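Local structure of Slr0280 protein (Synechocystis sp., 5H3K) at residues A[542-550]-A[582-593]; A[332-343]-A[600-609]. The protein is of unknown function but carries a domain of the phosphodiester glycosidase (NAGPA) family, which suggests that it may cleave a glycosidic phosphodiester. All blocks are in the same frame, centred on the assembly; numbering follows the deposited sequence.

In the fold
From the N terminus, the chain passes through N-terminal sheets and lays down strands 291-300 and 307-313, later neighbours of 542-547 and 600-609, then leaves helix 325-331 and enters 332-343, the first half of interaction 2. Its partner, 600-609, comes only after a loop of 256 residues, and it pairs with 336-339 close to the C terminus. Interaction 1 is nested inside that loop: 542-550 is followed after 31 residues, among them helix 558-567, by 582-593. The two contacts meet through strand 584-586, which borders 336-339 on the edge away from 600-609. Strand 542-547 belongs to a separate eight-stranded antiparallel sheet, so interaction 1 packs that sheet against the one that interaction 2 builds.

Interaction 1: A[542-550]-A[582-593]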
loop_
_atom_site.group_PDB
_atom_site.type_symbol
_atom_site.label_atom_id
_atom_site.label_comp_id
_atom_site.label_asym_id
_atom_site.label_seq_id
_atom_site.Cartn_x
_atom_site.Cartn_y
_atom_site.Cartn_z
ATOM N N ILE A 542 -5.075 15.052 0.950
ATOM C CA ILE A 542 -4.395 13.969 1.644
ATOM C C ILE A 542 -3.181 13.539 0.845
ATOM O O ILE A 542 -3.261 13.374 -0.372
ATOM C CB ILE A 542 -5.346 12.780 1.829
ATOM C CG1 ILE A 542 -6.489 13.183 2.777
ATOM C CG2 ILE A 542 -4.575 11.529 2.323
ATOM C CD1 ILE A 542 -7.654 12.209 2.786
ATOM N N ILE A 543 -2.044 13.375 1.514
ATOM C CA ILE A 543 -0.847 12.883 0.844
ATOM C C ILE A 543 -0.462 11.524 1.415
ATOM O O ILE A 543 -0.344 11.365 2.624
ATOM C CB ILE A 543 0.343 13.857 1.000
ATOM C CG1 ILE A 543 -0.108 15.289 0.714
ATOM C CG2 ILE A 543 1.472 13.475 0.053
ATOM C CD1 ILE A 543 0.868 16.333 1.209
ATOM N N LEU A 544 -0.325 10.538 0.540
ATOM C CA LEU A 544 0.220 9.243 0.926
ATOM C C LEU A 544 1.685 9.269 0.511
ATOM O O LEU A 544 2.007 9.622 -0.635
ATOM C CB LEU A 544 -0.522 8.110 0.220
ATOM C CG LEU A 544 -2.050 8.110 0.328
ATOM C CD1 LEU A 544 -2.621 6.877 -0.362
ATOM C CD2 LEU A 544 -2.507 8.142 1.776
ATOM N N VAL A 545 2.578 8.895 1.426
ATOM C CA VAL A 545 4.021 9.084 1.225
ATOM C C VAL A 545 4.822 7.813 1.500
ATOM O O VAL A 545 4.638 7.179 2.538
ATOM C CB VAL A 545 4.551 10.168 2.198
ATOM C CG1 VAL A 545 6.044 10.430 1.951
ATOM C CG2 VAL A 545 3.739 11.447 2.070
ATOM N N ALA A 546 5.703 7.447 0.571
ATOM C CA ALA A 546 6.637 6.328 0.759
ATOM C C ALA A 546 8.054 6.804 0.466
ATOM O O ALA A 546 8.316 7.343 -0.619
ATOM C CB ALA A 546 6.277 5.151 -0.178
ATOM N N SER A 547 8.961 6.603 1.417
ATOM C CA SER A 547 10.367 6.961 1.246
ATOM C C SER A 547 11.252 5.753 1.508
ATOM O O SER A 547 10.932 4.894 2.326
ATOM C CB SER A 547 10.768 8.111 2.169
ATOM O OG SER A 547 10.752 7.694 3.522
ATOM N N HIS A 548 12.384 5.681 0.822
ATOM C CA HIS A 548 13.314 4.584 1.093
ATOM C C HIS A 548 14.687 5.117 1.477
ATOM O O HIS A 548 14.772 5.979 2.354
ATOM C CB HIS A 548 13.294 3.571 -0.057
ATOM C CG HIS A 548 11.945 2.926 -0.231
ATOM N ND1 HIS A 548 11.525 1.882 0.563
ATOM C CD2 HIS A 548 10.921 3.211 -1.066
ATOM C CE1 HIS A 548 10.295 1.532 0.206
ATOM N NE2 HIS A 548 9.905 2.320 -0.775
ATOM N N ASN A 549 15.760 4.614 0.876
ATOM C CA ASN A 549 17.096 5.070 1.267
ATOM C C ASN A 549 17.410 6.425 0.675
ATOM O O ASN A 549 17.017 6.718 -0.466
ATOM C CB ASN A 549 18.170 4.081 0.795
ATOM C CG ASN A 549 18.105 2.760 1.533
ATOM O OD1 ASN A 549 18.901 2.501 2.434
ATOM N ND2 ASN A 549 17.154 1.918 1.156
ATOM N N ARG A 550 18.118 7.253 1.435
ATOM C CA ARG A 550 18.634 8.499 0.885
ATOM C C ARG A 550 19.719 8.153 -0.132
ATOM O O ARG A 550 20.296 7.051 -0.103
ATOM C CB ARG A 550 19.180 9.410 1.990
ATOM C CG ARG A 550 20.577 9.026 2.501
ATOM C CD ARG A 550 20.846 9.624 3.878
ATOM N NE ARG A 550 20.058 8.962 4.925
ATOM C CZ ARG A 550 19.800 9.486 6.124
ATOM N NH1 ARG A 550 19.074 8.806 7.003
ATOM N NH2 ARG A 550 20.256 10.689 6.445
ATOM N N THR A 582 6.607 -0.949 3.953
ATOM C CA THR A 582 6.316 0.233 3.127
ATOM C C THR A 582 6.017 -0.175 1.688
ATOM O O THR A 582 6.817 -0.845 1.052
ATOM C CB THR A 582 7.460 1.268 3.163
ATOM O OG1 THR A 582 7.522 1.854 4.474
ATOM C CG2 THR A 582 7.200 2.389 2.140
ATOM N N SER A 583 4.858 0.243 1.182
ATOM C CA SER A 583 4.453 -0.056 -0.188
ATOM C C SER A 583 3.259 0.819 -0.572
ATOM O O SER A 583 2.331 1.016 0.217
ATOM C CB SER A 583 4.146 -1.555 -0.336
ATOM O OG SER A 583 3.553 -2.059 0.863
ATOM N N LEU A 584 3.309 1.357 -1.780
ATOM C CA LEU A 584 2.314 2.318 -2.249
ATOM C C LEU A 584 1.882 1.876 -3.637
ATOM O O LEU A 584 2.713 1.808 -4.549
ATOM C CB LEU A 584 2.945 3.718 -2.301
ATOM C CG LEU A 584 2.186 4.886 -2.935
ATOM C CD1 LEU A 584 0.820 5.010 -2.291
ATOM C CD2 LEU A 584 2.989 6.171 -2.757
ATOM N N ALA A 585 0.590 1.556 -3.796
ATOM C CA ALA A 585 0.089 1.008 -5.062
ATOM C C ALA A 585 -0.837 1.996 -5.755
ATOM O O ALA A 585 -1.665 2.638 -5.109
ATOM C CB ALA A 585 -0.638 -0.340 -4.849
ATOM N N LEU A 586 -0.703 2.105 -7.076
ATOM C CA LEU A 586 -1.569 2.969 -7.864
ATOM C C LEU A 586 -2.017 2.185 -9.084
ATOM O O LEU A 586 -1.185 1.651 -9.826
ATOM C CB LEU A 586 -0.824 4.251 -8.281
ATOM C CG LEU A 586 -1.621 5.228 -9.162
ATOM C CD1 LEU A 586 -2.766 5.851 -8.368
ATOM C CD2 LEU A 586 -0.711 6.312 -9.770
ATOM N N GLY A 587 -3.330 2.105 -9.290
ATOM C CA GLY A 587 -3.868 1.262 -10.347
ATOM C C GLY A 587 -3.413 -0.184 -10.207
ATOM O O GLY A 587 -3.161 -0.865 -11.204
ATOM N N GLY A 588 -3.277 -0.648 -8.968
ATOM C CA GLY A 588 -2.889 -2.028 -8.717
ATOM C C GLY A 588 -1.441 -2.396 -9.029
ATOM O O GLY A 588 -1.148 -3.572 -9.278
ATOM N N GLN A 589 -0.544 -1.409 -9.014
ATOM C CA GLN A 589 0.889 -1.651 -9.193
ATOM C C GLN A 589 1.653 -0.878 -8.143
ATOM O O GLN A 589 1.279 0.237 -7.813
ATOM C CB GLN A 589 1.379 -1.209 -10.578
ATOM C CG GLN A 589 0.594 -1.800 -11.751
ATOM C CD GLN A 589 0.782 -3.299 -11.909
ATOM O OE1 GLN A 589 1.679 -3.903 -11.310
ATOM N NE2 GLN A 589 -0.065 -3.909 -12.732
ATOM N N LEU A 590 2.741 -1.452 -7.632
ATOM C CA LEU A 590 3.591 -0.717 -6.688
ATOM C C LEU A 590 4.381 0.377 -7.382
ATOM O O LEU A 590 4.975 0.148 -8.444
ATOM C CB LEU A 590 4.578 -1.652 -5.980
ATOM C CG LEU A 590 4.062 -2.658 -4.960
ATOM C CD1 LEU A 590 5.259 -3.310 -4.221
ATOM C CD2 LEU A 590 3.090 -2.005 -3.988
ATOM N N LEU A 591 4.410 1.557 -6.775
ATOM C CA LEU A 591 5.111 2.704 -7.352
ATOM C C LEU A 591 6.520 2.856 -6.808
ATOM O O LEU A 591 7.405 3.364 -7.495
ATOM C CB LEU A 591 4.352 4.001 -7.042
ATOM C CG LEU A 591 2.960 4.212 -7.642
ATOM C CD1 LEU A 591 2.477 5.622 -7.325
ATOM C CD2 LEU A 591 3.018 3.984 -9.144
ATOM N N ASP A 592 6.722 2.417 -5.571
ATOM C CA ASP A 592 7.870 2.849 -4.773
ATOM C C ASP A 592 8.990 1.828 -4.631
ATOM O O ASP A 592 10.104 2.189 -4.239
ATOM C CB ASP A 592 7.391 3.208 -3.365
ATOM C CG ASP A 592 6.792 2.004 -2.636
ATOM O OD1 ASP A 592 5.819 1.406 -3.158
ATOM O OD2 ASP A 592 7.298 1.649 -1.547
ATOM N N ARG A 593 8.694 0.553 -4.891
ATOM C CA ARG A 593 9.695 -0.503 -4.753
ATOM C C ARG A 593 9.279 -1.690 -5.590
ATOM O O ARG A 593 8.127 -1.772 -6.028
ATOM C CB ARG A 593 9.833 -0.934 -3.279
ATOM C CG ARG A 593 8.644 -1.757 -2.746
ATOM C CD ARG A 593 8.595 -1.786 -1.217
ATOM N NE ARG A 593 9.857 -2.251 -0.650
ATOM C CZ ARG A 593 10.229 -2.123 0.623
ATOM N NH1 ARG A 593 9.424 -1.568 1.510
ATOM N NH2 ARG A 593 11.426 -2.569 1.009
#
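The imidazole of H548 reaches the carboxylate of D592 edge-on: NE2 donates to OD2 over 2.8 Å, with OD2 in the ring plane and the two flat groups only 18° apart. OD2 takes this bond on its anti side. The other oxygen, OD1, receives the backbone N-H of L584 from above the carboxylate plane at 2.9 Å, so D592 spans the histidine and the start of strand 584-586. The far ring nitrogen, ND1, is bonded to S530, which leaves the imidazole gripped at both nitrogens. R593 crosses the ring steeply, its guanidinium plane 73° from the imidazole, and H548 CE1 lies over one guanidinium face, 3.5 Å from NH1. That NH1 donates in plane to a lone pair of T582 O at 2.7 Å, while NE bonds T597. Here the end of strand 542-547, from one antiparallel sheet, and H548 after it pack on L584 of another sheet's hairpin and its flanks T582, D592 and R593. T582 CG2, anti to the backbone N, is thereby directed at A546 CB (3.7 Å) and H548 CE1, while OG1 on the other branch bonds S532. A546 CB also packs on D592 CB at 3.9 Å. Farther along, L584 CD1 meets L544 CB at 4.2 Å.

Interaction 2: A[332-343]-A[600-609]; sequences QRAAVAINAGFF and RVSNAIGVFV
With chi1 at 56°, N603 holds its CG between the backbone N and the carbonyl carbon, and this swings OD1 over to G341, whose N-H it accepts at 2.7 Å, tilted 30° from the amide's carbonyl plane. F343 has a similar chi1, 59°, which lays its ring with one face over the V601-S602 peptide; S602 N is 3.6 Å from CD1. N603 ND2 donates to S602 OG and to a water that also bonds F342 O, while the main-chain N of N603 donates to a second water held by G341 O. A lysine in place of N603 would probably leave the G341 N-H without its side-chain acceptor, and S602 OG and the water on F342 O without their amide donor. Beyond this end the segments form an antiparallel strand pair, I338 and I605 exchanging both backbone bonds, and V336 and V607 setting their side chains side by side, CB to CB 3.8 Å. A classic beta bulge follows: A335 and V336 both face V607, whose O takes A335 N at 2.9 Å and, weakly, V336 N. Past it, the F608 ring edge meets Q332 O, 3.2 Å from CE2, and A334 CA makes an off-centre CH-pi contact with one face.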
loop_
_atom_site.group_PDB
_atom_site.type_symbol
_atom_site.label_atom_id
_atom_site.label_comp_id
_atom_site.label_asym_id
_atom_site.label_seq_id
_atom_site.Cartn_x
_atom_site.Cartn_y
_atom_site.Cartn_z
ATOM N N GLN A 332 -9.200 -5.926 -3.679
ATOM C CA GLN A 332 -10.288 -5.114 -3.136
ATOM C C GLN A 332 -10.544 -3.859 -3.971
ATOM O O GLN A 332 -11.276 -2.958 -3.550
ATOM C CB GLN A 332 -10.043 -4.791 -1.648
ATOM C CG GLN A 332 -9.903 -6.075 -0.804
ATOM C CD GLN A 332 -9.813 -5.843 0.694
ATOM O OE1 GLN A 332 -10.666 -5.182 1.295
ATOM N NE2 GLN A 332 -8.785 -6.410 1.309
ATOM N N ARG A 333 -9.938 -3.827 -5.159
ATOM C CA ARG A 333 -10.223 -2.828 -6.204
ATOM C C ARG A 333 -10.007 -1.375 -5.793
ATOM O O ARG A 333 -10.813 -0.497 -6.141
ATOM C CB ARG A 333 -11.647 -2.999 -6.745
ATOM C CG ARG A 333 -12.008 -4.458 -7.002
ATOM C CD ARG A 333 -11.902 -4.809 -8.460
ATOM N NE ARG A 333 -12.961 -4.164 -9.234
ATOM C CZ ARG A 333 -13.247 -4.456 -10.498
ATOM N NH1 ARG A 333 -12.557 -5.395 -11.130
ATOM N NH2 ARG A 333 -14.221 -3.812 -11.128
ATOM N N ALA A 334 -8.922 -1.124 -5.062
ATOM C CA ALA A 334 -8.565 0.235 -4.667
ATOM C C ALA A 334 -7.797 0.914 -5.795
ATOM O O ALA A 334 -6.892 0.324 -6.391
ATOM C CB ALA A 334 -7.720 0.226 -3.389
ATOM N N ALA A 335 -8.150 2.162 -6.086
ATOM C CA ALA A 335 -7.404 2.930 -7.070
ATOM C C ALA A 335 -6.011 3.282 -6.554
ATOM O O ALA A 335 -5.053 3.315 -7.328
ATOM C CB ALA A 335 -8.168 4.201 -7.443
ATOM N N VAL A 336 -5.914 3.587 -5.258
ATOM C CA VAL A 336 -4.636 3.844 -4.582
ATOM C C VAL A 336 -4.655 3.123 -3.244
ATOM O O VAL A 336 -5.705 3.027 -2.599
ATOM C CB VAL A 336 -4.393 5.363 -4.293
ATOM C CG1 VAL A 336 -2.901 5.652 -4.100
ATOM C CG2 VAL A 336 -4.940 6.243 -5.412
ATOM N N ALA A 337 -3.510 2.611 -2.803
ATOM C CA ALA A 337 -3.435 2.079 -1.449
ATOM C C ALA A 337 -2.044 2.253 -0.900
ATOM O O ALA A 337 -1.067 2.216 -1.648
ATOM C CB ALA A 337 -3.844 0.605 -1.413
ATOM N N ILE A 338 -1.949 2.466 0.411
ATOM C CA ILE A 338 -0.656 2.460 1.092
ATOM C C ILE A 338 -0.777 1.528 2.291
ATOM O O ILE A 338 -1.848 1.415 2.897
ATOM C CB ILE A 338 -0.206 3.891 1.495
ATOM C CG1 ILE A 338 1.262 3.886 1.943
ATOM C CG2 ILE A 338 -1.129 4.486 2.570
ATOM C CD1 ILE A 338 1.839 5.288 2.182
ATOM N N ASN A 339 0.297 0.819 2.617
ATOM C CA ASN A 339 0.314 0.018 3.839
ATOM C C ASN A 339 0.068 0.924 5.046
ATOM O O ASN A 339 0.428 2.122 5.043
ATOM C CB ASN A 339 1.668 -0.678 3.993
ATOM C CG ASN A 339 2.759 0.291 4.363
ATOM O OD1 ASN A 339 3.191 1.106 3.538
ATOM N ND2 ASN A 339 3.193 0.244 5.627
ATOM N N ALA A 340 -0.559 0.380 6.081
ATOM C CA ALA A 340 -1.025 1.240 7.167
ATOM C C ALA A 340 -0.595 0.808 8.569
ATOM O O ALA A 340 0.478 1.198 9.046
ATOM C CB ALA A 340 -2.569 1.435 7.080
ATOM N N GLY A 341 -1.423 0.021 9.252
ATOM C CA GLY A 341 -1.204 -0.209 10.671
ATOM C C GLY A 341 -0.154 -1.250 11.061
ATOM O O GLY A 341 0.178 -2.149 10.285
ATOM N N PHE A 342 0.347 -1.142 12.292
ATOM C CA PHE A 342 1.254 -2.137 12.853
ATOM C C PHE A 342 0.549 -3.470 13.128
ATOM O O PHE A 342 -0.664 -3.519 13.373
ATOM C CB PHE A 342 1.857 -1.602 14.147
ATOM C CG PHE A 342 2.718 -0.389 13.949
ATOM C CD1 PHE A 342 2.310 0.856 14.406
ATOM C CD2 PHE A 342 3.934 -0.502 13.293
ATOM C CE1 PHE A 342 3.116 1.990 14.217
ATOM C CE2 PHE A 342 4.754 0.623 13.098
ATOM C CZ PHE A 342 4.349 1.856 13.556
ATOM N N PHE A 343 1.318 -4.549 13.084
ATOM C CA PHE A 343 0.787 -5.888 13.282
ATOM C C PHE A 343 1.891 -6.799 13.783
ATOM O O PHE A 343 3.080 -6.449 13.730
ATOM C CB PHE A 343 0.182 -6.443 11.968
ATOM C CG PHE A 343 1.173 -6.529 10.807
ATOM C CD1 PHE A 343 1.429 -5.421 10.005
ATOM C CD2 PHE A 343 1.835 -7.721 10.522
ATOM C CE1 PHE A 343 2.342 -5.489 8.940
ATOM C CE2 PHE A 343 2.750 -7.800 9.460
ATOM C CZ PHE A 343 2.999 -6.673 8.669
ATOM N N ARG A 600 4.314 -8.935 3.331
ATOM C CA ARG A 600 2.876 -9.032 3.570
ATOM C C ARG A 600 2.536 -8.097 4.706
ATOM O O ARG A 600 3.310 -7.972 5.657
ATOM C CB ARG A 600 2.475 -10.453 3.969
ATOM C CG ARG A 600 2.873 -11.484 2.945
ATOM C CD ARG A 600 2.343 -12.860 3.316
ATOM N NE ARG A 600 2.292 -13.697 2.124
ATOM C CZ ARG A 600 1.926 -14.973 2.115
ATOM N NH1 ARG A 600 1.583 -15.571 3.247
ATOM N NH2 ARG A 600 1.907 -15.650 0.973
ATOM N N VAL A 601 1.383 -7.441 4.618
ATOM C CA VAL A 601 0.963 -6.527 5.685
ATOM C C VAL A 601 -0.443 -6.869 6.153
ATOM O O VAL A 601 -1.193 -7.545 5.453
ATOM C CB VAL A 601 1.020 -5.036 5.240
ATOM C CG1 VAL A 601 2.432 -4.655 4.783
ATOM C CG2 VAL A 601 0.018 -4.769 4.111
ATOM N N SER A 602 -0.806 -6.392 7.334
ATOM C CA SER A 602 -2.145 -6.637 7.882
ATOM C C SER A 602 -3.234 -5.772 7.246
ATOM O O SER A 602 -4.367 -6.219 7.019
ATOM C CB SER A 602 -2.130 -6.379 9.387
ATOM O OG SER A 602 -3.460 -6.197 9.885
ATOM N N ASN A 603 -2.916 -4.512 6.981
ATOM C CA ASN A 603 -3.952 -3.602 6.526
ATOM C C ASN A 603 -3.406 -2.389 5.785
ATOM O O ASN A 603 -2.200 -2.096 5.818
ATOM C CB ASN A 603 -4.847 -3.177 7.696
ATOM C CG ASN A 603 -4.065 -2.542 8.847
ATOM O OD1 ASN A 603 -3.676 -1.364 8.795
ATOM N ND2 ASN A 603 -3.876 -3.303 9.910
ATOM N N ALA A 604 -4.309 -1.677 5.131
ATOM C CA ALA A 604 -3.924 -0.579 4.264
ATOM C C ALA A 604 -4.945 0.539 4.352
ATOM O O ALA A 604 -6.040 0.363 4.897
ATOM C CB ALA A 604 -3.839 -1.089 2.836
ATOM N N ILE A 605 -4.583 1.709 3.841
ATOM C CA ILE A 605 -5.587 2.728 3.574
ATOM C C ILE A 605 -5.789 2.727 2.069
ATOM O O ILE A 605 -4.828 2.895 1.316
ATOM C CB ILE A 605 -5.139 4.107 4.070
ATOM C CG1 ILE A 605 -5.043 4.117 5.602
ATOM C CG2 ILE A 605 -6.105 5.215 3.615
ATOM C CD1 ILE A 605 -4.352 5.368 6.166
ATOM N N GLY A 606 -7.034 2.542 1.632
ATOM C CA GLY A 606 -7.356 2.481 0.211
ATOM C C GLY A 606 -8.150 3.702 -0.231
ATOM O O GLY A 606 -8.949 4.252 0.528
ATOM N N VAL A 607 -7.912 4.136 -1.463
ATOM C CA VAL A 607 -8.635 5.247 -2.063
ATOM C C VAL A 607 -9.516 4.697 -3.181
ATOM O O VAL A 607 -9.063 3.921 -4.024
ATOM C CB VAL A 607 -7.663 6.283 -2.651
ATOM C CG1 VAL A 607 -8.445 7.450 -3.292
ATOM C CG2 VAL A 607 -6.737 6.811 -1.567
ATOM N N PHE A 608 -10.779 5.091 -3.176
ATOM C CA PHE A 608 -11.729 4.595 -4.162
ATOM C C PHE A 608 -12.307 5.766 -4.941
ATOM O O PHE A 608 -12.549 6.845 -4.387
ATOM C CB PHE A 608 -12.830 3.791 -3.464
ATOM C CG PHE A 608 -12.331 2.519 -2.833
ATOM C CD1 PHE A 608 -11.775 2.526 -1.558
ATOM C CD2 PHE A 608 -12.373 1.328 -3.540
ATOM C CE1 PHE A 608 -11.296 1.345 -0.991
ATOM C CE2 PHE A 608 -11.902 0.153 -2.985
ATOM C CZ PHE A 608 -11.358 0.163 -1.711
ATOM N N VAL A 609 -12.492 5.564 -6.238
ATOM C CA VAL A 609 -13.061 6.593 -7.095
ATOM C C VAL A 609 -14.334 6.030 -7.710
ATOM O O VAL A 609 -14.284 5.063 -8.463
ATOM C CB VAL A 609 -12.076 7.018 -8.193
ATOM C CG1 VAL A 609 -12.682 8.136 -9.042
ATOM C CG2 VAL A 609 -10.765 7.491 -7.571
HETATM O O HOH W 1 -0.407 -3.074 7.926
HETATM O O HOH W 2 -3.060 -2.483 12.626
#